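Local coordinates for protein MarR-family transcriptional regulator (Bordetella bronchiseptica, PDB 6PCO) that probably acts as a DNA-binding transcription factor of the MarR family that regulates biofilm formation, its DNA binding being controlled by 6-hydroxynicotinic acid, at residues A68-T73 and E157-S162; K78-Q83 and I116-A121; V86-R91 and A147-M152; Q93-L98 and K136-L141; L124-H129 and T140-G145. All coordinates share one frame; numbering follows the deposited sequence.

Interaction 1: residues A68-T73 and E157-S162; sequences AIFQQT and EQITQS. With BU1 (1,4-butanediol), chain E.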
# COMPACT_ATOMS: atom_id res chain seq x y z
N ALA A 68 0.05 -7.04 7.85
CA ALA A 68 -0.29 -7.74 9.09
C ALA A 68 0.58 -9.01 9.23
O ALA A 68 1.17 -9.24 10.28
CB ALA A 68 -1.76 -8.08 9.13
N ILE A 69 0.65 -9.81 8.16
CA ILE A 69 1.45 -11.00 8.22
C ILE A 69 2.89 -10.60 8.55
O ILE A 69 3.53 -11.22 9.39
CB ILE A 69 1.36 -11.80 6.90
CG1 ILE A 69 0.04 -12.56 6.81
CG2 ILE A 69 2.55 -12.74 6.75
CD1 ILE A 69 -0.32 -12.95 5.40
N PHE A 70 3.40 -9.58 7.85
CA PHE A 70 4.80 -9.13 8.04
C PHE A 70 5.03 -8.84 9.53
O PHE A 70 6.02 -9.28 10.08
CB PHE A 70 5.12 -7.91 7.17
CG PHE A 70 6.53 -7.40 7.33
CD1 PHE A 70 6.86 -6.55 8.37
CD2 PHE A 70 7.53 -7.81 6.47
CE1 PHE A 70 8.17 -6.11 8.55
CE2 PHE A 70 8.84 -7.39 6.66
CZ PHE A 70 9.16 -6.54 7.69
N GLN A 71 4.11 -8.08 10.14
CA GLN A 71 4.22 -7.54 11.51
C GLN A 71 4.14 -8.66 12.56
O GLN A 71 4.85 -8.63 13.56
CB GLN A 71 3.13 -6.49 11.76
CG GLN A 71 3.42 -5.17 11.06
CD GLN A 71 2.29 -4.17 11.16
OE1 GLN A 71 1.12 -4.52 11.02
NE2 GLN A 71 2.65 -2.92 11.42
N GLN A 72 3.25 -9.62 12.31
CA GLN A 72 3.06 -10.77 13.15
C GLN A 72 4.31 -11.67 13.15
O GLN A 72 4.71 -12.13 14.20
CB GLN A 72 1.79 -11.52 12.73
CG GLN A 72 0.51 -10.78 13.08
CD GLN A 72 -0.71 -11.65 12.92
OE1 GLN A 72 -0.77 -12.76 13.43
NE2 GLN A 72 -1.71 -11.15 12.20
N THR A 73 4.95 -11.89 12.00
CA THR A 73 6.04 -12.90 11.90
C THR A 73 7.45 -12.29 12.06
O THR A 73 8.37 -13.01 12.44
CB THR A 73 5.89 -13.74 10.62
OG1 THR A 73 5.95 -12.92 9.47
CG2 THR A 73 4.56 -14.45 10.55
N GLU A 157 11.10 -15.01 4.20
CA GLU A 157 10.75 -16.15 3.33
C GLU A 157 9.44 -16.75 3.82
O GLU A 157 8.54 -17.00 3.05
CB GLU A 157 11.89 -17.18 3.27
CG GLU A 157 12.86 -16.94 2.11
CD GLU A 157 14.30 -17.42 2.29
OE1 GLU A 157 14.54 -18.33 3.12
OE2 GLU A 157 15.20 -16.87 1.59
N GLN A 158 9.34 -16.94 5.14
CA GLN A 158 8.11 -17.37 5.78
C GLN A 158 6.98 -16.39 5.45
O GLN A 158 5.94 -16.78 4.93
CB GLN A 158 8.35 -17.47 7.28
CG GLN A 158 7.52 -18.54 7.96
CD GLN A 158 7.76 -18.50 9.45
OE1 GLN A 158 8.84 -18.84 9.93
NE2 GLN A 158 6.76 -18.04 10.19
N ILE A 159 7.20 -15.10 5.70
CA ILE A 159 6.20 -14.08 5.36
C ILE A 159 5.68 -14.30 3.93
O ILE A 159 4.46 -14.34 3.70
CB ILE A 159 6.74 -12.66 5.57
CG1 ILE A 159 6.91 -12.36 7.06
CG2 ILE A 159 5.84 -11.63 4.90
CD1 ILE A 159 7.85 -11.23 7.37
N THR A 160 6.60 -14.42 2.97
CA THR A 160 6.22 -14.67 1.57
C THR A 160 5.29 -15.89 1.49
O THR A 160 4.23 -15.80 0.86
CB THR A 160 7.43 -14.89 0.67
OG1 THR A 160 8.14 -13.66 0.58
CG2 THR A 160 7.08 -15.35 -0.72
N GLN A 161 5.68 -16.99 2.14
CA GLN A 161 4.89 -18.23 2.15
C GLN A 161 3.49 -17.96 2.70
O GLN A 161 2.50 -18.32 2.06
CB GLN A 161 5.57 -19.33 2.96
CG GLN A 161 6.83 -19.91 2.31
CD GLN A 161 6.61 -20.28 0.87
OE1 GLN A 161 5.73 -21.08 0.53
NE2 GLN A 161 7.39 -19.68 -0.01
N SER A 162 3.41 -17.32 3.87
CA SER A 162 2.11 -16.98 4.50
C SER A 162 1.26 -16.13 3.54
O SER A 162 0.08 -16.40 3.39
CB SER A 162 2.29 -16.27 5.80
OG SER A 162 2.88 -17.13 6.75
C1 BU1 E . 7.49 -10.90 1.17
C2 BU1 E . 7.89 -9.45 0.82
C3 BU1 E . 8.25 -8.59 2.04
C4 BU1 E . 8.31 -7.12 1.61
O5 BU1 E . 6.48 -11.44 0.26
O6 BU1 E . 7.17 -6.33 2.04
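Ile159 reaches Ile69 and Phe70 with two different branches. Its CG1 arm stands anti to the carbonyl carbon (chi1 -70°) and carries CD1 obliquely against the Phe70 ring, 3.6 Å from Phe70 CD2. The CG2 methyl, on the other branch, meets Ile69: the two isoleucines slide past one another in opposite directions, with Ile69 CG2 3.9 Å from Ile159 CG2. That same Ile69 methyl also lies 3.7 Å from Ser162 CB, one turn further along the second helix. The contact joins helix 55-73 to helix 143-164, which belong to the helical dimerisation part of the MarR fold; the short segments run roughly antiparallel, at 140°, with axes 9.4 Å apart. Beyond Ile159, Phe70 packs on Ala81 and Phe84 of helix 81-93. On a different side of helix 143-164, Thr160 borders a bound 1,4-butanediol, whose O5 makes a weak hydrogen bond to Thr160 OG1, although the place of that oxygen is uncertain in the model. The diol is also bonded to His66 NE2 and, from the second subunit, to Arg60 NH2 and Gly56 N. Ile159 CG2, turned to Ile69 on one side, is 4.1 Å from the diol's C1 on the other.

Interaction 2: residues K78-Q83 and I116-A121; sequences KLTAAQ and IERLKA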
# COMPACT_ATOMS: atom_id res chain seq x y z
N LYS A 78 10.48 -3.36 15.84
CA LYS A 78 10.74 -1.95 15.49
C LYS A 78 10.76 -1.77 13.96
O LYS A 78 10.48 -0.67 13.46
CB LYS A 78 12.08 -1.48 16.07
CG LYS A 78 12.06 -1.09 17.54
CD LYS A 78 13.45 -0.93 18.12
CE LYS A 78 13.53 0.05 19.28
NZ LYS A 78 14.91 0.18 19.81
N LEU A 79 11.06 -2.87 13.25
CA LEU A 79 11.33 -2.88 11.83
C LEU A 79 10.02 -2.93 11.03
O LEU A 79 9.23 -3.81 11.24
CB LEU A 79 12.19 -4.11 11.53
CG LEU A 79 12.97 -4.09 10.21
CD1 LEU A 79 14.09 -3.05 10.25
CD2 LEU A 79 13.52 -5.47 9.89
N THR A 80 9.82 -1.98 10.12
CA THR A 80 8.65 -1.96 9.21
C THR A 80 8.99 -2.65 7.89
O THR A 80 10.15 -2.81 7.54
CB THR A 80 8.16 -0.53 8.96
OG1 THR A 80 9.10 0.19 8.16
CG2 THR A 80 7.94 0.22 10.25
N ALA A 81 7.95 -3.09 7.17
CA ALA A 81 8.04 -3.66 5.82
C ALA A 81 8.86 -2.75 4.90
O ALA A 81 9.75 -3.22 4.18
CB ALA A 81 6.66 -3.91 5.26
N ALA A 82 8.59 -1.45 4.95
CA ALA A 82 9.33 -0.46 4.14
C ALA A 82 10.80 -0.40 4.59
O ALA A 82 11.72 -0.42 3.79
CB ALA A 82 8.65 0.89 4.21
N GLN A 83 11.02 -0.33 5.90
CA GLN A 83 12.36 -0.32 6.44
C GLN A 83 13.14 -1.54 5.91
O GLN A 83 14.32 -1.43 5.49
CB GLN A 83 12.31 -0.34 7.96
CG GLN A 83 12.24 1.03 8.61
CD GLN A 83 11.90 0.92 10.07
OE1 GLN A 83 12.57 0.24 10.84
NE2 GLN A 83 10.83 1.60 10.46
N ILE A 116 15.03 6.21 6.02
CA ILE A 116 16.44 6.40 6.18
C ILE A 116 16.70 7.03 7.55
O ILE A 116 17.61 6.60 8.26
CB ILE A 116 17.05 7.21 5.02
CG1 ILE A 116 17.04 6.38 3.74
CG2 ILE A 116 18.45 7.69 5.37
CD1 ILE A 116 17.53 7.12 2.55
N GLU A 117 15.89 8.03 7.91
CA GLU A 117 16.04 8.78 9.15
C GLU A 117 15.92 7.80 10.33
O GLU A 117 16.78 7.78 11.21
CB GLU A 117 15.04 9.94 9.19
CG GLU A 117 15.51 11.21 8.46
CD GLU A 117 14.41 12.18 8.04
OE1 GLU A 117 13.38 12.26 8.75
OE2 GLU A 117 14.57 12.84 6.99
N ARG A 118 14.89 6.94 10.31
CA ARG A 118 14.70 5.92 11.35
C ARG A 118 15.90 4.96 11.40
O ARG A 118 16.46 4.73 12.46
CB ARG A 118 13.37 5.18 11.15
CG ARG A 118 12.13 6.02 11.46
CD ARG A 118 10.84 5.24 11.28
NE ARG A 118 9.62 6.01 11.54
CZ ARG A 118 8.40 5.48 11.62
NH1 ARG A 118 8.22 4.19 11.37
NH2 ARG A 118 7.37 6.22 11.96
N LEU A 119 16.33 4.43 10.25
CA LEU A 119 17.47 3.48 10.21
C LEU A 119 18.78 4.19 10.62
O LEU A 119 19.60 3.58 11.32
CB LEU A 119 17.57 2.83 8.82
CG LEU A 119 16.37 1.96 8.40
CD1 LEU A 119 16.52 1.47 6.97
CD2 LEU A 119 16.15 0.76 9.32
N LYS A 120 18.98 5.45 10.23
CA LYS A 120 20.13 6.25 10.72
C LYS A 120 20.18 6.21 12.27
O LYS A 120 21.22 6.02 12.86
CB LYS A 120 20.11 7.69 10.19
N ALA A 121 19.02 6.36 12.91
CA ALA A 121 18.93 6.43 14.38
C ALA A 121 19.41 5.11 15.02
O ALA A 121 20.20 5.12 15.94
CB ALA A 121 17.53 6.79 14.80
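The Gln83 amide nitrogen lies at the edge of the Arg118 guanidinium: NE2 is in the guanidinium plane, 3.8 Å from Arg118 NH1, and the two flat groups are turned 84° against each other. Both turn N-H donors there, so no hydrogen bond can form between them. The Thr80 methyl also comes to the guanidinium edge, with CG2 4.1 Å from Arg118 NH1. The meeting of amide and guanidinium is one of van der Waals contact, in which NE2 also rests 3.7 Å from Arg118 CD. A chain extended from CG to NE carries the arginine across Gln83 at about a right angle. On the inner side Leu119 CD2 touches the glutamine near both CG and OE1, at 3.9 Å from Gln83 OE1. Thr80 has a second task as the N-cap of helix 81-93: Gln83 N donates to Thr80 OG1 over 3.0 Å at 160°, which ties together the two residues that meet Arg118. The contact joins the start of helix 81-93 to the end of helix 109-121 in the MarR winged helix-turn-helix domain. Leu119 continues inward onto Leu87 and onto Leu125 of strand 125-129, while Gln83 also packs on Val115 of helix 109-121.

Interaction 3: residues V86-R91 and A147-M152; sequences VLCALR and ALVEEM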
# COMPACT_ATOMS: atom_id res chain seq x y z
N VAL A 86 14.04 -1.35 2.17
CA VAL A 86 15.12 -0.41 1.93
C VAL A 86 16.44 -1.10 2.27
O VAL A 86 17.39 -0.98 1.53
CB VAL A 86 14.97 0.89 2.73
CG1 VAL A 86 16.24 1.71 2.69
CG2 VAL A 86 13.81 1.72 2.25
N LEU A 87 16.48 -1.82 3.39
CA LEU A 87 17.70 -2.48 3.84
C LEU A 87 18.14 -3.52 2.80
O LEU A 87 19.32 -3.56 2.48
CB LEU A 87 17.48 -3.12 5.22
CG LEU A 87 17.44 -2.14 6.40
CD1 LEU A 87 16.81 -2.78 7.60
CD2 LEU A 87 18.84 -1.64 6.76
N CYS A 88 17.20 -4.31 2.29
CA CYS A 88 17.46 -5.30 1.22
C CYS A 88 18.01 -4.59 -0.02
O CYS A 88 18.94 -5.07 -0.66
CB CYS A 88 16.23 -6.12 0.87
SG CYS A 88 15.82 -7.31 2.17
N ALA A 89 17.47 -3.41 -0.35
CA ALA A 89 17.98 -2.70 -1.52
C ALA A 89 19.45 -2.31 -1.31
O ALA A 89 20.21 -2.34 -2.26
CB ALA A 89 17.10 -1.52 -1.86
N LEU A 90 19.85 -1.93 -0.09
CA LEU A 90 21.22 -1.50 0.15
C LEU A 90 22.17 -2.70 0.12
O LEU A 90 23.28 -2.60 -0.39
CB LEU A 90 21.31 -0.76 1.49
CG LEU A 90 20.56 0.57 1.53
CD1 LEU A 90 20.70 1.20 2.89
CD2 LEU A 90 21.07 1.53 0.47
N ARG A 91 21.70 -3.83 0.65
CA ARG A 91 22.37 -5.11 0.56
C ARG A 91 22.66 -5.47 -0.91
O ARG A 91 23.75 -5.83 -1.23
CB ARG A 91 21.51 -6.18 1.25
CG ARG A 91 22.05 -7.60 1.20
CD ARG A 91 23.39 -7.68 1.89
NE ARG A 91 23.85 -9.04 2.12
CZ ARG A 91 25.13 -9.37 2.31
NH1 ARG A 91 26.09 -8.52 2.02
NH2 ARG A 91 25.43 -10.56 2.81
N ALA A 147 23.99 -7.49 9.12
CA ALA A 147 23.68 -8.66 9.96
C ALA A 147 22.15 -8.83 10.06
O ALA A 147 21.62 -9.91 9.80
CB ALA A 147 24.32 -8.50 11.31
N LEU A 148 21.45 -7.73 10.36
CA LEU A 148 20.02 -7.73 10.56
C LEU A 148 19.29 -8.19 9.29
O LEU A 148 18.37 -9.00 9.38
CB LEU A 148 19.61 -6.32 11.00
CG LEU A 148 18.10 -6.09 11.18
CD1 LEU A 148 17.51 -6.96 12.28
CD2 LEU A 148 17.82 -4.62 11.45
N VAL A 149 19.68 -7.70 8.12
CA VAL A 149 19.14 -8.18 6.83
C VAL A 149 19.25 -9.71 6.76
O VAL A 149 18.29 -10.37 6.42
CB VAL A 149 19.87 -7.53 5.64
CG1 VAL A 149 19.59 -8.24 4.33
CG2 VAL A 149 19.54 -6.06 5.52
N GLU A 150 20.45 -10.23 7.04
CA GLU A 150 20.74 -11.66 6.99
C GLU A 150 19.90 -12.42 8.03
O GLU A 150 19.29 -13.42 7.70
CB GLU A 150 22.25 -11.91 7.14
CG GLU A 150 23.07 -11.50 5.91
CD GLU A 150 22.57 -11.98 4.54
OE1 GLU A 150 22.37 -13.21 4.36
OE2 GLU A 150 22.37 -11.12 3.64
N GLU A 151 19.82 -11.90 9.28
CA GLU A 151 18.96 -12.46 10.33
C GLU A 151 17.48 -12.56 9.90
O GLU A 151 16.78 -13.50 10.31
CB GLU A 151 19.00 -11.60 11.59
CG GLU A 151 20.30 -11.69 12.37
CD GLU A 151 20.74 -13.11 12.65
OE1 GLU A 151 19.90 -13.89 13.15
OE2 GLU A 151 21.92 -13.44 12.33
N MET A 152 16.98 -11.60 9.12
CA MET A 152 15.54 -11.52 8.84
C MET A 152 15.14 -12.36 7.61
O MET A 152 13.94 -12.58 7.38
CB MET A 152 15.10 -10.07 8.65
CG MET A 152 15.20 -9.24 9.93
SD MET A 152 14.21 -9.82 11.34
CE MET A 152 15.47 -10.60 12.36
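Arg91 leaves its helix with CG anti to the backbone N (chi1 177°) and then bends at chi2 (61°), a course that lays its CB and CG over Val149 and turns its guanidinium to Glu150. The glutamate is likewise folded at chi2, which draws its carboxylate in toward the arginine. The two side chains cross at about a right angle, and a single oxygen takes both bonds: Arg91 NE donates to Glu150 OE2 over 3.0 Å, and Arg91 NH2 makes a weak bond to the same Glu150 OE2 over 3.2 Å. OE2 lies in the plane of the guanidinium, at its edge, but is itself approached on its anti side from outside the carboxylate plane. This salt bridge is therefore a forked one rather than a paired, two-oxygen one.

Further in, Val149 splits its methyls between partners. CG2 presses on Leu87, 3.6 Å from Leu87 CB, whereas CG1 lies 4.0 Å from Arg91 CG and more loosely near Cys88 SG. Leu148 adds a distant touch, its CD2 4.4 Å from Leu87 CD1. The segments of helix 81-93 and helix 143-164 cross at 112° with axes 9.9 Å apart. The winged helix-turn-helix domain packs here on the long helix that leads to the dimerisation part. Cys88 also packs on Phe51 of the second subunit. The chemistry is graded: apolar branches fill the buried side, and an exposed ion pair borders it, where solvent would be expected to weaken its charge attraction; Arg146, a like charge close to Arg91, may further lessen the gain.

Interaction 4: residues Q93-L98 and K136-L141; sequences QGACSL and KVLVTL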
# COMPACT_ATOMS: atom_id res chain seq x y z
N GLN A 93 22.51 -3.44 -3.69
CA GLN A 93 23.01 -2.31 -4.55
C GLN A 93 24.30 -1.65 -4.05
O GLN A 93 24.92 -0.90 -4.79
CB GLN A 93 22.00 -1.16 -4.60
CG GLN A 93 20.70 -1.48 -5.29
CD GLN A 93 20.98 -1.98 -6.68
OE1 GLN A 93 20.62 -3.10 -7.04
NE2 GLN A 93 21.70 -1.18 -7.44
N GLY A 94 24.65 -1.82 -2.78
CA GLY A 94 25.72 -1.04 -2.19
C GLY A 94 25.32 0.41 -2.05
O GLY A 94 24.15 0.73 -1.83
N ALA A 95 26.30 1.31 -2.18
CA ALA A 95 26.04 2.73 -1.96
C ALA A 95 24.93 3.20 -2.91
O ALA A 95 24.94 2.88 -4.10
CB ALA A 95 27.31 3.53 -2.12
N CYS A 96 23.96 3.92 -2.33
CA CYS A 96 22.78 4.45 -3.02
C CYS A 96 22.49 5.88 -2.57
O CYS A 96 22.66 6.20 -1.40
CB CYS A 96 21.55 3.61 -2.70
SG CYS A 96 21.63 1.94 -3.38
N SER A 97 22.07 6.71 -3.53
CA SER A 97 21.40 7.98 -3.26
C SER A 97 19.93 7.70 -2.90
O SER A 97 19.40 6.59 -3.11
CB SER A 97 21.51 8.91 -4.45
OG SER A 97 20.81 8.37 -5.57
N LEU A 98 19.27 8.73 -2.37
CA LEU A 98 17.85 8.69 -2.04
C LEU A 98 17.07 8.22 -3.27
O LEU A 98 16.28 7.28 -3.16
CB LEU A 98 17.42 10.08 -1.57
CG LEU A 98 15.92 10.29 -1.32
CD1 LEU A 98 15.51 9.76 0.05
CD2 LEU A 98 15.58 11.77 -1.43
N LYS A 136 26.28 15.91 -2.88
CA LYS A 136 25.21 14.88 -2.92
C LYS A 136 25.55 13.74 -1.94
O LYS A 136 26.72 13.41 -1.72
CB LYS A 136 25.04 14.35 -4.35
N VAL A 137 24.50 13.14 -1.36
CA VAL A 137 24.63 12.29 -0.16
C VAL A 137 24.39 10.82 -0.52
O VAL A 137 23.63 10.51 -1.42
CB VAL A 137 23.67 12.77 0.95
CG1 VAL A 137 22.22 12.41 0.66
CG2 VAL A 137 24.10 12.24 2.31
N LEU A 138 25.05 9.91 0.20
CA LEU A 138 24.92 8.46 -0.03
C LEU A 138 24.60 7.73 1.28
O LEU A 138 25.08 8.10 2.37
CB LEU A 138 26.22 7.91 -0.64
CG LEU A 138 26.46 8.25 -2.11
CD1 LEU A 138 27.73 7.58 -2.62
CD2 LEU A 138 25.28 7.83 -2.98
N VAL A 139 23.76 6.69 1.16
CA VAL A 139 23.46 5.79 2.26
C VAL A 139 24.08 4.45 1.93
O VAL A 139 24.17 4.06 0.77
CB VAL A 139 21.95 5.66 2.55
CG1 VAL A 139 21.31 7.00 2.85
CG2 VAL A 139 21.20 4.99 1.42
N THR A 140 24.54 3.77 2.98
CA THR A 140 25.30 2.56 2.87
C THR A 140 25.00 1.73 4.12
O THR A 140 24.86 2.30 5.19
CB THR A 140 26.77 2.92 2.70
OG1 THR A 140 27.49 1.71 2.48
CG2 THR A 140 27.35 3.62 3.91
N LEU A 141 24.86 0.41 3.97
CA LEU A 141 24.66 -0.43 5.15
C LEU A 141 25.88 -0.30 6.07
O LEU A 141 27.02 -0.24 5.60
CB LEU A 141 24.52 -1.90 4.74
CG LEU A 141 23.14 -2.34 4.27
CD1 LEU A 141 23.15 -3.85 4.01
CD2 LEU A 141 22.06 -1.97 5.27
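A single antiparallel beta bridge joins Cys96 to Val139, linking the turn between helix 81-93 and helix 98-105 to the second strand of the wing hairpin. This short addition beside the two-stranded wing is a familiar feature of winged helix-turn-helix domains such as those of the MarR family. Cys96 and Val139 form a hydrogen-bonded pair: Cys96 N donates to Val139 O over 3.1 Å, and Val139 N returns a bond to Cys96 O over 2.8 Å. Both are nearly straight, with N-H...O angles of 166° and 176°. Weaker CA-H...O contacts border the bridge, from Ala95 CA to Val139 O and from Leu138 CA to Cys96 O.

The side chains of Leu138 and Val139 go to different sides of the bridge. Leu138 has its CG beside the backbone N (chi1 -74°), from where CD1 reaches 4.1 Å from Ala95 CB and CD2 the peptide after Cys96. Val139 goes to the inner side, where its side chain and that of Cys96 both pack on Leu90 of helix 81-93, and Val139 also meets Ile116 of helix 109-121. At one end of the loop Gly94 leaves helix 81-93 with a positive phi; at the other Ser97 takes the N-cap place before helix 98-105, where its OG caps a backbone N just past the segment and its own backbone N bonds to Asp100 OD2. Over the peptide, Leu138 CD2 is 3.4 Å from Cys96 C and equally far from Ser97 N.

Interaction 5: residues L124-H129 and T140-G145; sequences LLAVSH and TLTPDG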
# COMPACT_ATOMS: atom_id res chain seq x y z
N LEU A 124 21.79 1.43 11.70
CA LEU A 124 21.71 0.32 10.76
C LEU A 124 22.16 0.74 9.35
O LEU A 124 22.46 -0.12 8.50
CB LEU A 124 20.28 -0.20 10.72
CG LEU A 124 19.76 -0.79 12.03
CD1 LEU A 124 18.27 -1.10 11.89
CD2 LEU A 124 20.52 -2.05 12.44
N LEU A 125 22.20 2.05 9.08
CA LEU A 125 22.83 2.56 7.85
C LEU A 125 23.61 3.82 8.20
O LEU A 125 23.26 4.51 9.13
CB LEU A 125 21.78 2.82 6.76
CG LEU A 125 20.65 3.79 7.11
CD1 LEU A 125 21.11 5.24 7.05
CD2 LEU A 125 19.48 3.60 6.16
N ALA A 126 24.68 4.07 7.42
CA ALA A 126 25.55 5.23 7.53
C ALA A 126 25.27 6.22 6.39
O ALA A 126 24.78 5.84 5.33
CB ALA A 126 26.99 4.80 7.50
N VAL A 127 25.59 7.49 6.65
CA VAL A 127 25.46 8.56 5.67
C VAL A 127 26.86 9.08 5.33
O VAL A 127 27.64 9.34 6.23
CB VAL A 127 24.54 9.68 6.18
CG1 VAL A 127 24.67 10.94 5.34
CG2 VAL A 127 23.09 9.21 6.23
N SER A 128 27.14 9.22 4.04
CA SER A 128 28.41 9.71 3.53
C SER A 128 28.14 10.72 2.42
O SER A 128 26.99 10.97 2.07
CB SER A 128 29.27 8.57 3.04
OG SER A 128 28.86 8.16 1.74
N HIS A 129 29.21 11.31 1.88
CA HIS A 129 29.12 12.26 0.77
C HIS A 129 29.47 11.49 -0.50
O HIS A 129 30.28 10.55 -0.44
CB HIS A 129 30.00 13.49 1.04
CG HIS A 129 29.61 14.24 2.28
ND1 HIS A 129 30.27 14.06 3.49
CD2 HIS A 129 28.64 15.15 2.51
CE1 HIS A 129 29.72 14.83 4.41
NE2 HIS A 129 28.71 15.51 3.83
N THR A 140 24.54 3.77 2.98
CA THR A 140 25.30 2.56 2.87
C THR A 140 25.00 1.73 4.12
O THR A 140 24.86 2.30 5.19
CB THR A 140 26.77 2.92 2.70
OG1 THR A 140 27.49 1.71 2.48
CG2 THR A 140 27.35 3.62 3.91
N LEU A 141 24.86 0.41 3.97
CA LEU A 141 24.66 -0.43 5.15
C LEU A 141 25.88 -0.30 6.07
O LEU A 141 27.02 -0.24 5.60
CB LEU A 141 24.52 -1.90 4.74
CG LEU A 141 23.14 -2.34 4.27
CD1 LEU A 141 23.15 -3.85 4.01
CD2 LEU A 141 22.06 -1.97 5.27
N THR A 142 25.59 -0.26 7.37
CA THR A 142 26.58 -0.54 8.44
C THR A 142 26.67 -2.06 8.59
O THR A 142 25.81 -2.78 8.05
CB THR A 142 26.21 0.13 9.76
OG1 THR A 142 25.06 -0.54 10.29
CG2 THR A 142 25.89 1.60 9.62
N PRO A 143 27.72 -2.60 9.25
CA PRO A 143 27.82 -4.05 9.47
C PRO A 143 26.62 -4.62 10.24
O PRO A 143 26.14 -5.71 9.92
CB PRO A 143 29.11 -4.18 10.27
CG PRO A 143 29.93 -3.02 9.76
CD PRO A 143 28.92 -1.89 9.70
N ASP A 144 26.12 -3.82 11.19
CA ASP A 144 24.92 -4.12 11.93
C ASP A 144 23.72 -4.24 10.97
O ASP A 144 22.91 -5.15 11.09
CB ASP A 144 24.67 -3.07 13.01
CG ASP A 144 25.54 -3.25 14.23
OD1 ASP A 144 25.98 -4.38 14.48
OD2 ASP A 144 25.80 -2.24 14.90
N GLY A 145 23.58 -3.28 10.05
CA GLY A 145 22.55 -3.33 9.02
C GLY A 145 22.60 -4.62 8.20
O GLY A 145 21.56 -5.24 7.94
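Ala126 and Thr140 point their side chains to the same face of the hairpin, and Thr142 joins them there. Thr140 CG2 sits between the backbone N and the carbonyl carbon (chi1 -175° for OG1), which places this methyl 3.8 Å from Ala126 CB. Thr142 CG2 approaches the same Ala126 CB at 4.0 Å and also lies over the peptide from Leu125 to Ala126. Leu125 and Leu141, a non-hydrogen-bonded pair, diverge from each other instead, though Leu141 CD2 still reaches 3.7 Å from Leu124 O. The adjoining pair is bonded in both directions, Ala126 N to Thr140 O at 2.9 Å and Thr140 N to Ala126 O at 3.1 Å.

Past the strand the chain turns into helix 143-164, with Thr142 as its N-cap: Gly145 N donates to Thr142 OG1 at 164°, and the same hydroxyl is bonded to Lys123 O. Leu124 O receives a weak bond from Thr142 N and a CA-H...O contact from Gly145 CA at 3.3 Å. Leu124 CD2 meanwhile leans toward Asp144 O. The contact makes the base of the wing of the winged helix-turn-helix domain. From it Leu125 packs on Ile116 and Leu119 of helix 109-121, Leu141 on Leu87 and Leu90 of helix 81-93, and Leu124 on Leu148 of helix 143-164.

Interactions 2, 4 and 5 lie in the winged helix-turn-helix domain, and interaction 3 joins it to helix 143-164, which 1 and 5 also use. Interaction 1, in the dimerisation part beside the diol, meets interaction 2 through Phe70 on Ala81 and, like interaction 3, touches the second subunit. Leu87 touches Leu119, Leu141 and Leu148, and Ile116 meets Val139 between interactions 2 and 4. Interaction 2 is buried, the others partly so. Interactions 2 and 3 share helix 81-93; 4 and 5 hold opposite edges of strand 137-141. Backbone bonds carry these two, whereas side chains make the helix contacts: apolar in 1, with an amide-guanidinium meeting in 2, with an exposed salt bridge in 3.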